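Local coordinates for ribonuclease P protein component 3 (Thermococcus kodakarensis KOD1, PDB 3WYZ) that probably serves as a protein subunit of archaeal ribonuclease P, the RNA-containing enzyme that trims the 5' ends of tRNA precursors, at residues D17-A23 / T176-R182. Sequence-based numbering, arbitrary orientation.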
loop_
_atom_site.group_PDB
_atom_site.type_symbol
_atom_site.label_atom_id
_atom_site.label_comp_id
_atom_site.label_asym_id
_atom_site.label_seq_id
_atom_site.Cartn_x
_atom_site.Cartn_y
_atom_site.Cartn_z
ATOM N N ASP A 17 -0.730 -4.668 4.167
ATOM C CA ASP A 17 0.512 -5.029 3.497
ATOM C C ASP A 17 1.563 -5.562 4.473
ATOM O O ASP A 17 2.233 -4.800 5.157
ATOM C CB ASP A 17 1.024 -3.794 2.741
ATOM C CG ASP A 17 2.227 -4.074 1.868
ATOM O OD1 ASP A 17 2.518 -5.256 1.597
ATOM O OD2 ASP A 17 2.869 -3.082 1.443
ATOM N N VAL A 18 1.662 -6.888 4.550
ATOM C CA VAL A 18 2.768 -7.570 5.224
ATOM C C VAL A 18 3.319 -8.626 4.269
ATOM O O VAL A 18 2.562 -9.285 3.560
ATOM C CB VAL A 18 2.345 -8.216 6.563
ATOM C CG1 VAL A 18 2.004 -7.149 7.583
ATOM C CG2 VAL A 18 1.163 -9.142 6.390
ATOM N N ARG A 19 4.638 -8.786 4.255
ATOM C CA ARG A 19 5.308 -9.559 3.207
ATOM C C ARG A 19 6.119 -10.755 3.713
ATOM O O ARG A 19 6.836 -11.380 2.935
ATOM C CB ARG A 19 6.208 -8.622 2.402
ATOM C CG ARG A 19 5.446 -7.509 1.706
ATOM C CD ARG A 19 6.320 -6.304 1.413
ATOM N NE ARG A 19 5.532 -5.184 0.908
ATOM C CZ ARG A 19 6.046 -4.045 0.454
ATOM N NH1 ARG A 19 7.362 -3.857 0.427
ATOM N NH2 ARG A 19 5.237 -3.086 0.016
ATOM N N ASP A 20 5.978 -11.081 4.998
ATOM C CA ASP A 20 6.759 -12.142 5.644
ATOM C C ASP A 20 5.843 -13.066 6.463
ATOM O O ASP A 20 4.869 -12.606 7.069
ATOM C CB ASP A 20 7.824 -11.503 6.546
ATOM C CG ASP A 20 8.778 -12.517 7.152
ATOM O OD1 ASP A 20 9.547 -13.144 6.395
ATOM O OD2 ASP A 20 8.779 -12.673 8.390
ATOM N N GLU A 21 6.160 -14.362 6.468
ATOM C CA GLU A 21 5.388 -15.364 7.220
ATOM C C GLU A 21 5.243 -15.021 8.699
ATOM O O GLU A 21 4.123 -14.957 9.218
ATOM C CB GLU A 21 6.044 -16.744 7.132
ATOM C CG GLU A 21 5.447 -17.678 6.099
ATOM C CD GLU A 21 5.908 -19.118 6.269
ATOM O OE1 GLU A 21 6.871 -19.368 7.030
ATOM O OE2 GLU A 21 5.302 -20.006 5.637
ATOM N N GLU A 22 6.377 -14.826 9.375
ATOM C CA GLU A 22 6.372 -14.547 10.813
ATOM C C GLU A 22 5.701 -13.212 11.131
ATOM O O GLU A 22 5.048 -13.069 12.163
ATOM C CB GLU A 22 7.794 -14.560 11.381
ATOM C CG GLU A 22 8.457 -15.928 11.359
ATOM C CD GLU A 22 9.784 -15.944 12.095
ATOM O OE1 GLU A 22 9.855 -15.368 13.206
ATOM O OE2 GLU A 22 10.757 -16.537 11.567
ATOM N N ALA A 23 5.884 -12.238 10.244
ATOM C CA ALA A 23 5.229 -10.938 10.368
ATOM C C ALA A 23 3.709 -11.100 10.300
ATOM O O ALA A 23 2.978 -10.489 11.077
ATOM C CB ALA A 23 5.712 -9.998 9.267
ATOM N N THR A 176 0.115 1.428 6.494
ATOM C CA THR A 176 0.585 0.054 6.592
ATOM C C THR A 176 2.063 -0.031 6.952
ATOM O O THR A 176 2.826 0.890 6.700
ATOM C CB THR A 176 0.312 -0.732 5.293
ATOM O OG1 THR A 176 0.785 -2.074 5.443
ATOM C CG2 THR A 176 0.990 -0.078 4.085
ATOM N N SER A 177 2.450 -1.148 7.560
ATOM C CA SER A 177 3.844 -1.400 7.892
ATOM C C SER A 177 4.659 -1.752 6.654
ATOM O O SER A 177 5.833 -1.382 6.561
ATOM C CB SER A 177 3.961 -2.533 8.922
ATOM O OG SER A 177 3.583 -3.786 8.362
ATOM N N SER A 178 4.039 -2.461 5.710
ATOM C CA SER A 178 4.748 -3.032 4.559
ATOM C C SER A 178 5.932 -3.850 5.073
ATOM O O SER A 178 7.036 -3.771 4.533
ATOM C CB SER A 178 5.211 -1.937 3.586
ATOM O OG SER A 178 4.115 -1.171 3.115
ATOM N N ALA A 179 5.685 -4.627 6.129
ATOM C CA ALA A 179 6.740 -5.317 6.868
ATOM C C ALA A 179 7.318 -6.473 6.070
ATOM O O ALA A 179 6.577 -7.272 5.488
ATOM C CB ALA A 179 6.216 -5.815 8.203
ATOM N N GLU A 180 8.646 -6.536 6.027
ATOM C CA GLU A 180 9.357 -7.646 5.400
ATOM C C GLU A 180 10.013 -8.550 6.443
ATOM O O GLU A 180 10.676 -9.528 6.095
ATOM C CB GLU A 180 10.382 -7.115 4.395
ATOM C CG GLU A 180 9.712 -6.357 3.254
ATOM C CD GLU A 180 10.630 -6.043 2.088
ATOM O OE1 GLU A 180 11.805 -6.477 2.101
ATOM O OE2 GLU A 180 10.164 -5.357 1.151
ATOM N N SER A 181 9.812 -8.228 7.720
ATOM C CA SER A 181 10.230 -9.100 8.816
ATOM C C SER A 181 9.320 -8.874 10.020
ATOM O O SER A 181 8.609 -7.868 10.089
ATOM C CB SER A 181 11.693 -8.832 9.204
ATOM O OG SER A 181 11.831 -7.593 9.885
ATOM N N ARG A 182 9.366 -9.805 10.970
ATOM C CA ARG A 182 8.543 -9.731 12.179
ATOM C C ARG A 182 8.805 -8.463 12.996
ATOM O O ARG A 182 7.942 -8.007 13.748
ATOM C CB ARG A 182 8.777 -10.973 13.058
ATOM C CG ARG A 182 10.151 -11.031 13.712
ATOM C CD ARG A 182 10.472 -12.414 14.259
ATOM N NE ARG A 182 9.333 -13.033 14.939
ATOM C CZ ARG A 182 8.912 -12.725 16.162
ATOM N NH1 ARG A 182 9.523 -11.791 16.886
ATOM N NH2 ARG A 182 7.859 -13.356 16.669
#
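S178 meets D17 where the TIM-barrel-like fold brings its first strand, 14-18, up to the loop leaving its last, 173-176, and the junction illustrates how a buried carboxylate is satisfied from several directions. R19 forms a two-nitrogen salt bridge with D17, its NE facing OD1 at 3.1 Å. Its NH2 meets the syn lone pair of OD2 at 2.8 Å, though that oxygen is tilted from the guanidinium plane. The S178 hydroxyl donates to the same OD2 (OG to OD2 2.8 Å) from well above the carboxylate plane, so two donors hold this oxygen, while T37 on strand 33-41 adds a second bond to OD1. With D17 CG swung opposite its own backbone N (chi1 -173°), the carboxylate is turned toward the R19 guanidinium and the S178 hydroxyl.

The guanidinium is itself positioned: S178 CB lies over one face, and E180 OE2, in its plane, forms a long salt bridge to NH1 (3.3 Å) through its anti lone pair; K39 forms a further salt bridge to the same E180 oxygen. Backbone R19 N donates to A179 O at 2.8 Å. T176 OG1 accepts from S178 N in an ST turn, and E15 engages the same hydroxyl. Farther along, E22 OE1 pairs with R182 NE at 3.0 Å through a weak, bent hydrogen bond, N-H...O 123°.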